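Long-range contacts in protein, related to general stress protein 26(GS26) of B.subtilis (PDB 2HQ7), which probably binds a flavin such as FMN, as a member of the pyridoxamine 5'-phosphate oxidase family related to general stress protein 26: residues B[14-19]-B[37-42]; B[19-24]-B[68-73]. All blocks are in the same frame, centred on the assembly; numbering follows the deposited sequence.

Contact 1: residues B[14-19]-B[37-42]; sequences LVESSK and MMRLKH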
ATOM      1  N   LEU B  14     -14.407  -3.413  -6.949  1.00 42.70           N
ATOM      2  CA  LEU B  14     -13.376  -2.816  -6.099  1.00 44.65           C
ATOM      3  C   LEU B  14     -12.425  -1.959  -6.896  1.00 45.91           C
ATOM      4  O   LEU B  14     -12.158  -0.815  -6.534  1.00 48.00           O
ATOM      5  CB  LEU B  14     -12.571  -3.890  -5.377  1.00 42.93           C
ATOM      6  CG  LEU B  14     -11.698  -3.400  -4.227  1.00 45.64           C
ATOM      7  CD1 LEU B  14     -12.322  -2.203  -3.468  1.00 42.10           C
ATOM      8  CD2 LEU B  14     -11.438  -4.586  -3.287  1.00 48.81           C
ATOM      9  N   VAL B  15     -11.914  -2.521  -7.984  1.00 46.97           N
ATOM     10  CA  VAL B  15     -11.046  -1.782  -8.898  1.00 46.97           C
ATOM     11  C   VAL B  15     -11.741  -0.537  -9.472  1.00 50.41           C
ATOM     12  O   VAL B  15     -11.195   0.582  -9.407  1.00 51.34           O
ATOM     13  CB  VAL B  15     -10.595  -2.662 -10.038  1.00 45.63           C
ATOM     14  CG1 VAL B  15      -9.926  -1.816 -11.092  1.00 44.33           C
ATOM     15  CG2 VAL B  15      -9.676  -3.763  -9.494  1.00 35.99           C
ATOM     16  N   GLU B  16     -12.964  -0.717  -9.969  1.00 51.25           N
ATOM     17  CA  GLU B  16     -13.689   0.376 -10.612  1.00 50.72           C
ATOM     18  C   GLU B  16     -14.068   1.493  -9.663  1.00 51.12           C
ATOM     19  O   GLU B  16     -14.276   2.621 -10.089  1.00 49.32           O
ATOM     20  CB  GLU B  16     -14.933  -0.149 -11.309  1.00 52.46           C
ATOM     21  CG  GLU B  16     -14.666  -0.839 -12.643  1.00 60.03           C
ATOM     22  CD  GLU B  16     -14.174   0.121 -13.738  1.00 71.16           C
ATOM     23  OE1 GLU B  16     -14.101   1.349 -13.486  1.00 77.33           O
ATOM     24  OE2 GLU B  16     -13.856  -0.355 -14.854  1.00 71.19           O
ATOM     25  N   SER B  17     -14.138   1.196  -8.376  1.00 53.24           N
ATOM     26  CA  SER B  17     -14.701   2.142  -7.432  1.00 55.39           C
ATOM     27  C   SER B  17     -13.804   3.341  -7.127  1.00 56.49           C
ATOM     28  O   SER B  17     -14.280   4.323  -6.533  1.00 58.71           O
ATOM     29  CB  SER B  17     -15.100   1.440  -6.124  1.00 56.35           C
ATOM     30  OG  SER B  17     -13.976   1.009  -5.370  1.00 60.38           O
ATOM     31  N   SER B  18     -12.524   3.261  -7.495  1.00 56.39           N
ATOM     32  CA  SER B  18     -11.605   4.408  -7.354  1.00 56.02           C
ATOM     33  C   SER B  18     -10.603   4.477  -8.512  1.00 54.82           C
ATOM     34  O   SER B  18     -10.216   3.463  -9.100  1.00 54.54           O
ATOM     35  CB  SER B  18     -10.859   4.382  -6.005  1.00 55.96           C
ATOM     36  OG  SER B  18     -10.065   5.553  -5.825  1.00 56.57           O
ATOM     37  N   LYS B  19     -10.205   5.700  -8.834  1.00 53.08           N
ATOM     38  CA  LYS B  19      -9.219   5.928  -9.872  1.00 53.84           C
ATOM     39  C   LYS B  19      -7.798   5.824  -9.311  1.00 48.63           C
ATOM     40  O   LYS B  19      -6.832   5.882 -10.074  1.00 50.19           O
ATOM     41  CB  LYS B  19      -9.460   7.300 -10.521  1.00 56.30           C
ATOM     42  CG  LYS B  19     -10.871   7.465 -11.121  1.00 62.33           C
ATOM     43  CD  LYS B  19     -11.022   6.761 -12.481  1.00 66.82           C
ATOM     44  CE  LYS B  19     -12.503   6.639 -12.928  1.00 70.08           C
ATOM     45  NZ  LYS B  19     -13.252   5.461 -12.334  1.00 65.82           N
HETATM   46  N   MSE B  37      -0.980   5.938  -7.167  1.00 26.93           N
HETATM   47  CA  MSE B  37      -0.906   6.224  -8.594  1.00 30.34           C
HETATM   48  C   MSE B  37      -2.290   6.260  -9.165  1.00 31.77           C
HETATM   49  O   MSE B  37      -3.241   5.874  -8.506  1.00 28.24           O
HETATM   50  CB  MSE B  37      -0.069   5.177  -9.309  1.00 29.54           C
HETATM   51  CG  MSE B  37       1.391   5.339  -9.046  1.00 34.37           C
HETATM   52 SE   MSE B  37       2.482   4.207 -10.185  0.75 35.75          SE
HETATM   53  CE  MSE B  37       1.796   4.633 -11.956  1.00 71.06           C
HETATM   54  N   MSE B  38      -2.413   6.776 -10.376  1.00 37.15           N
HETATM   55  CA  MSE B  38      -3.726   6.912 -10.997  1.00 44.89           C
HETATM   56  C   MSE B  38      -3.895   5.799 -12.025  1.00 35.87           C
HETATM   57  O   MSE B  38      -2.967   5.484 -12.784  1.00 32.17           O
HETATM   58  CB  MSE B  38      -3.895   8.312 -11.612  1.00 45.16           C
HETATM   59  CG  MSE B  38      -4.813   8.386 -12.832  1.00 58.16           C
HETATM   60 SE   MSE B  38      -5.334  10.241 -13.266  0.75 75.26          SE
HETATM   61  CE  MSE B  38      -6.591  10.447 -11.748  1.00 60.57           C
ATOM     62  N   ARG B  39      -5.056   5.170 -11.978  1.00 32.02           N
ATOM     63  CA  ARG B  39      -5.446   4.161 -12.915  1.00 33.72           C
ATOM     64  C   ARG B  39      -5.988   4.859 -14.148  1.00 34.08           C
ATOM     65  O   ARG B  39      -7.036   5.490 -14.091  1.00 32.98           O
ATOM     66  CB  ARG B  39      -6.543   3.262 -12.348  1.00 36.84           C
ATOM     67  CG  ARG B  39      -6.974   2.183 -13.353  1.00 42.43           C
ATOM     68  CD  ARG B  39      -8.076   1.296 -12.842  1.00 51.13           C
ATOM     69  NE  ARG B  39      -9.278   2.017 -12.448  1.00 53.15           N
ATOM     70  CZ  ARG B  39     -10.152   2.561 -13.281  1.00 51.35           C
ATOM     71  NH1 ARG B  39      -9.972   2.541 -14.593  1.00 64.23           N
ATOM     72  NH2 ARG B  39     -11.198   3.172 -12.784  1.00 43.95           N
ATOM     73  N   LEU B  40      -5.257   4.738 -15.255  1.00 34.49           N
ATOM     74  CA  LEU B  40      -5.701   5.238 -16.542  1.00 33.09           C
ATOM     75  C   LEU B  40      -6.666   4.228 -17.179  1.00 33.96           C
ATOM     76  O   LEU B  40      -7.669   4.602 -17.761  1.00 33.46           O
ATOM     77  CB  LEU B  40      -4.500   5.452 -17.467  1.00 32.03           C
ATOM     78  CG  LEU B  40      -3.514   6.516 -17.030  1.00 26.13           C
ATOM     79  CD1 LEU B  40      -2.289   6.539 -17.987  1.00 36.41           C
ATOM     80  CD2 LEU B  40      -4.095   7.896 -16.886  1.00 36.52           C
ATOM     81  N   LYS B  41      -6.366   2.949 -17.053  1.00 31.69           N
ATOM     82  CA  LYS B  41      -7.156   1.926 -17.728  1.00 32.73           C
ATOM     83  C   LYS B  41      -6.890   0.588 -17.089  1.00 31.01           C
ATOM     84  O   LYS B  41      -5.805   0.360 -16.542  1.00 28.60           O
ATOM     85  CB  LYS B  41      -6.760   1.850 -19.227  1.00 31.14           C
ATOM     86  CG  LYS B  41      -7.491   0.753 -20.021  1.00 34.16           C
ATOM     87  CD  LYS B  41      -7.161   0.746 -21.492  1.00 35.33           C
ATOM     88  CE  LYS B  41      -8.141  -0.168 -22.260  1.00 41.00           C
ATOM     89  NZ  LYS B  41      -9.435   0.512 -22.465  1.00 46.77           N
ATOM     90  N   HIS B  42      -7.865  -0.304 -17.151  1.00 29.00           N
ATOM     91  CA  HIS B  42      -7.556  -1.681 -16.861  1.00 29.98           C
ATOM     92  C   HIS B  42      -8.301  -2.661 -17.734  1.00 32.84           C
ATOM     93  O   HIS B  42      -9.328  -2.316 -18.330  1.00 31.64           O
ATOM     94  CB  HIS B  42      -7.809  -1.988 -15.392  1.00 31.33           C
ATOM     95  CG  HIS B  42      -9.243  -1.972 -15.009  1.00 26.19           C
ATOM     96  ND1 HIS B  42      -9.941  -3.120 -14.707  1.00 31.69           N
ATOM     97  CD2 HIS B  42     -10.115  -0.946 -14.870  1.00 32.81           C
ATOM     98  CE1 HIS B  42     -11.186  -2.797 -14.388  1.00 33.58           C
ATOM     99  NE2 HIS B  42     -11.320  -1.485 -14.493  1.00 26.52           N
TER
HETATM  100  O   HOH W   1      -8.723   1.520  -9.482  1.00 56.43           O

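Contact 2: residues B[19-24]-B[68-73]; sequences KIVMVG and ICLYFV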
ATOM      1  N   LYS B  19     -10.205   5.700  -8.834  1.00 53.08           N
ATOM      2  CA  LYS B  19      -9.219   5.928  -9.872  1.00 53.84           C
ATOM      3  C   LYS B  19      -7.798   5.824  -9.311  1.00 48.63           C
ATOM      4  O   LYS B  19      -6.832   5.882 -10.074  1.00 50.19           O
ATOM      5  CB  LYS B  19      -9.460   7.300 -10.521  1.00 56.30           C
ATOM      6  CG  LYS B  19     -10.871   7.465 -11.121  1.00 62.33           C
ATOM      7  CD  LYS B  19     -11.022   6.761 -12.481  1.00 66.82           C
ATOM      8  CE  LYS B  19     -12.503   6.639 -12.928  1.00 70.08           C
ATOM      9  NZ  LYS B  19     -13.252   5.461 -12.334  1.00 65.82           N
ATOM     10  N   ILE B  20      -7.685   5.673  -7.986  1.00 45.90           N
ATOM     11  CA  ILE B  20      -6.398   5.670  -7.269  1.00 43.63           C
ATOM     12  C   ILE B  20      -6.001   4.265  -6.894  1.00 39.02           C
ATOM     13  O   ILE B  20      -6.804   3.512  -6.380  1.00 38.14           O
ATOM     14  CB  ILE B  20      -6.458   6.497  -5.954  1.00 45.43           C
ATOM     15  CG1 ILE B  20      -7.084   7.872  -6.199  1.00 48.29           C
ATOM     16  CG2 ILE B  20      -5.062   6.693  -5.369  1.00 40.58           C
ATOM     17  CD1 ILE B  20      -6.379   8.668  -7.295  1.00 51.42           C
ATOM     18  N   VAL B  21      -4.759   3.904  -7.155  1.00 35.12           N
ATOM     19  CA  VAL B  21      -4.283   2.596  -6.774  1.00 34.81           C
ATOM     20  C   VAL B  21      -3.000   2.774  -5.998  1.00 30.58           C
ATOM     21  O   VAL B  21      -2.162   3.620  -6.339  1.00 34.66           O
ATOM     22  CB  VAL B  21      -4.045   1.661  -8.007  1.00 36.80           C
ATOM     23  CG1 VAL B  21      -2.985   2.163  -8.842  1.00 38.30           C
ATOM     24  CG2 VAL B  21      -3.669   0.285  -7.556  1.00 35.18           C
HETATM   25  N   MSE B  22      -2.831   1.932  -4.989  1.00 29.18           N
HETATM   26  CA  MSE B  22      -1.637   1.952  -4.154  1.00 28.34           C
HETATM   27  C   MSE B  22      -0.632   1.032  -4.804  1.00 22.81           C
HETATM   28  O   MSE B  22      -0.955  -0.133  -5.088  1.00 25.85           O
HETATM   29  CB  MSE B  22      -1.924   1.361  -2.811  1.00 24.85           C
HETATM   30  CG  MSE B  22      -3.191   1.745  -2.129  1.00 47.97           C
HETATM   31 SE   MSE B  22      -2.653   3.084  -0.969  0.75 78.43          SE
HETATM   32  CE  MSE B  22      -2.969   4.509  -2.268  1.00 25.70           C
ATOM     33  N   VAL B  23       0.580   1.497  -5.016  1.00 27.41           N
ATOM     34  CA  VAL B  23       1.548   0.705  -5.758  1.00 24.01           C
ATOM     35  C   VAL B  23       2.749   0.439  -4.872  1.00 26.94           C
ATOM     36  O   VAL B  23       3.446   1.384  -4.457  1.00 27.34           O
ATOM     37  CB  VAL B  23       2.039   1.439  -6.989  1.00 26.22           C
ATOM     38  CG1 VAL B  23       3.102   0.612  -7.682  1.00 18.52           C
ATOM     39  CG2 VAL B  23       0.901   1.779  -7.892  1.00 28.78           C
ATOM     40  N   GLY B  24       3.015  -0.837  -4.612  1.00 25.74           N
ATOM     41  CA  GLY B  24       4.170  -1.231  -3.847  1.00 23.75           C
ATOM     42  C   GLY B  24       5.372  -1.546  -4.731  1.00 24.92           C
ATOM     43  O   GLY B  24       5.248  -2.259  -5.696  1.00 26.83           O
ATOM     44  N   ILE B  68       6.425  -5.505  -8.602  1.00 24.20           N
ATOM     45  CA  ILE B  68       5.610  -4.596  -7.871  1.00 25.78           C
ATOM     46  C   ILE B  68       4.359  -5.301  -7.403  1.00 23.10           C
ATOM     47  O   ILE B  68       4.054  -6.452  -7.781  1.00 25.36           O
ATOM     48  CB  ILE B  68       5.235  -3.317  -8.689  1.00 25.59           C
ATOM     49  CG1 ILE B  68       4.254  -3.625  -9.809  1.00 27.97           C
ATOM     50  CG2 ILE B  68       6.457  -2.572  -9.216  1.00 24.33           C
ATOM     51  CD1 ILE B  68       3.361  -2.430 -10.115  1.00 28.59           C
ATOM     52  N   CYS B  69       3.596  -4.587  -6.610  1.00 24.94           N
ATOM     53  CA  CYS B  69       2.250  -5.021  -6.357  1.00 24.15           C
ATOM     54  C   CYS B  69       1.322  -3.833  -6.334  1.00 20.70           C
ATOM     55  O   CYS B  69       1.733  -2.690  -6.101  1.00 23.93           O
ATOM     56  CB  CYS B  69       2.170  -5.822  -5.082  1.00 28.62           C
ATOM     57  SG  CYS B  69       2.088  -4.841  -3.632  1.00 37.33           S
ATOM     58  N   LEU B  70       0.080  -4.098  -6.656  1.00 22.53           N
ATOM     59  CA  LEU B  70      -1.009  -3.088  -6.554  1.00 22.32           C
ATOM     60  C   LEU B  70      -1.935  -3.451  -5.429  1.00 23.93           C
ATOM     61  O   LEU B  70      -2.192  -4.642  -5.187  1.00 28.47           O
ATOM     62  CB  LEU B  70      -1.841  -3.046  -7.841  1.00 23.06           C
ATOM     63  CG  LEU B  70      -1.168  -2.754  -9.193  1.00 29.60           C
ATOM     64  CD1 LEU B  70      -2.241  -2.467 -10.281  1.00 25.34           C
ATOM     65  CD2 LEU B  70      -0.297  -1.586  -9.072  1.00 25.07           C
ATOM     66  N   TYR B  71      -2.494  -2.452  -4.760  1.00 24.40           N
ATOM     67  CA  TYR B  71      -3.500  -2.718  -3.716  1.00 23.17           C
ATOM     68  C   TYR B  71      -4.701  -1.790  -3.852  1.00 26.53           C
ATOM     69  O   TYR B  71      -4.538  -0.592  -4.067  1.00 27.62           O
ATOM     70  CB  TYR B  71      -2.872  -2.567  -2.325  1.00 26.78           C
ATOM     71  CG  TYR B  71      -3.727  -3.085  -1.201  1.00 23.10           C
ATOM     72  CD1 TYR B  71      -3.720  -4.433  -0.870  1.00 31.25           C
ATOM     73  CD2 TYR B  71      -4.546  -2.245  -0.490  1.00 38.72           C
ATOM     74  CE1 TYR B  71      -4.515  -4.926   0.152  1.00 30.70           C
ATOM     75  CE2 TYR B  71      -5.350  -2.741   0.539  1.00 43.02           C
ATOM     76  CZ  TYR B  71      -5.317  -4.081   0.841  1.00 33.95           C
ATOM     77  OH  TYR B  71      -6.114  -4.558   1.850  1.00 40.89           O
ATOM     78  N   PHE B  72      -5.897  -2.354  -3.706  1.00 27.96           N
ATOM     79  CA  PHE B  72      -7.142  -1.620  -3.788  1.00 29.81           C
ATOM     80  C   PHE B  72      -7.873  -1.899  -2.528  1.00 31.76           C
ATOM     81  O   PHE B  72      -7.949  -3.047  -2.119  1.00 32.59           O
ATOM     82  CB  PHE B  72      -8.019  -2.134  -4.933  1.00 30.69           C
ATOM     83  CG  PHE B  72      -7.331  -2.167  -6.242  1.00 34.88           C
ATOM     84  CD1 PHE B  72      -6.500  -3.226  -6.561  1.00 29.22           C
ATOM     85  CD2 PHE B  72      -7.472  -1.118  -7.149  1.00 36.92           C
ATOM     86  CE1 PHE B  72      -5.848  -3.262  -7.756  1.00 31.29           C
ATOM     87  CE2 PHE B  72      -6.791  -1.154  -8.358  1.00 34.20           C
ATOM     88  CZ  PHE B  72      -5.992  -2.235  -8.653  1.00 28.78           C
ATOM     89  N   VAL B  73      -8.426  -0.888  -1.895  1.00 36.22           N
ATOM     90  CA  VAL B  73      -9.085  -1.149  -0.624  1.00 41.83           C
ATOM     91  C   VAL B  73     -10.436  -0.484  -0.570  1.00 46.49           C
ATOM     92  O   VAL B  73     -10.628   0.528  -1.222  1.00 47.39           O
ATOM     93  CB  VAL B  73      -8.192  -0.648   0.544  1.00 43.18           C
ATOM     94  CG1 VAL B  73      -8.300   0.872   0.687  1.00 40.60           C
ATOM     95  CG2 VAL B  73      -8.488  -1.427   1.854  1.00 41.80           C
TER

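Contact 1: residues B[14-19]-B[37-42]
Lys19 O takes the backbone N-H of Arg39 in a short, almost straight hydrogen bond, N to O 2.7 Å with 177° at the hydrogen, and the CA of Met38 leans on the same oxygen as a weaker C-H donor. From here the chain of Arg39 reaches toward the end of the helix, extended through chi1 and chi2 (180° and -179°), then bent at chi3. Its NE gives a hydrogen bond to a water 3.1 Å away, in the guanidinium plane. Glu16 meets the guanidinium over a face: OE1 lies 3.5 Å from Arg39 NH2, well out of the plane, so the salt bridge is one of charge without a directed N-H. Lys19 NZ, at the edge of the guanidinium and near its plane, comes to 3.1 Å from the same Arg39 NH2, a pair of like charges that Glu16 probably offsets in part. The other carboxylate oxygen, Glu16 OE2, accepts from His42 NE2 at 2.8 Å, the imidazole reaching it from above the carboxylate plane. Val15 packs CG1 over the centre of the His42 ring, a CH-pi contact 3.6 Å from the centroid, while His42 ND1 is tied to Gly44 O. The contact thus fastens the C-terminal end of helix 5-16 to strand 32-43, with Phe48 of strand 47-53 meeting the His42 ring and Leu81 of strand 79-90 touching Val15.

Contact 2: residues B[19-24]-B[68-73]
Strands 20-24 and 68-73 run antiparallel, their directions 154° apart, as neighbours in the antiparallel sheet at the core of this pyridoxamine 5'-phosphate oxidase-like fold. Two hydrogen-bonded pairs, Met22 with Tyr71 and Gly24 with Cys69, flank the non-hydrogen-bonded pair Val23 with Leu70. Each of the outer pairs exchanges two backbone bonds; the shortest runs from Gly24 N to Cys69 O at 2.7 Å, whereas Met22 N to Tyr71 O is longer at 3.2 Å. Between them the CA atoms of Val23 and Leu70 make C-H contacts to Cys69 O and Met22 O.

On one face Val23 and Leu70 run alongside each other in the same direction, with Val23 CG2 3.8 Å from Leu70 CD2. The other methyl of Val23, CG1, goes to Ile68 CD1, and Leu50 and Phe122 of the sheet also pack on this apolar layer. Met22, Cys69 and Tyr71 occupy the other face, where the second subunit packs: its Tyr71 lies on Met22 and its Ile34 on Cys69. Met22 and Tyr71 meet at their CB atoms, 4.1 Å apart, before their ends diverge.

Next to the Met22-Tyr71 pair, with CG2 opposite its backbone N, Val21 places this methyl over a face of the Phe72 ring, offset toward the rim, with CG2 3.5 Å from Phe72 CE2.

In the fold
From the N terminus, helix 5-16 leads through a short turn into strand 20-26, and strand 32-43 then returns beside it. Contact 1 closes this first loop by bringing segment 37-42 back to the helix end. Contact 2 closes a longer one: the chain passes through strand 47-53 and helix 56-64 before segment 68-73 reaches the other edge of strand 20-26. The two loops cross rather than nest, and they share Lys19. Strand 20-26 therefore sits between both partners, with Met37 N probably hydrogen-bonded to Val21 O, and the two contacts together join the N-terminal helix to three adjacent strands of one sheet.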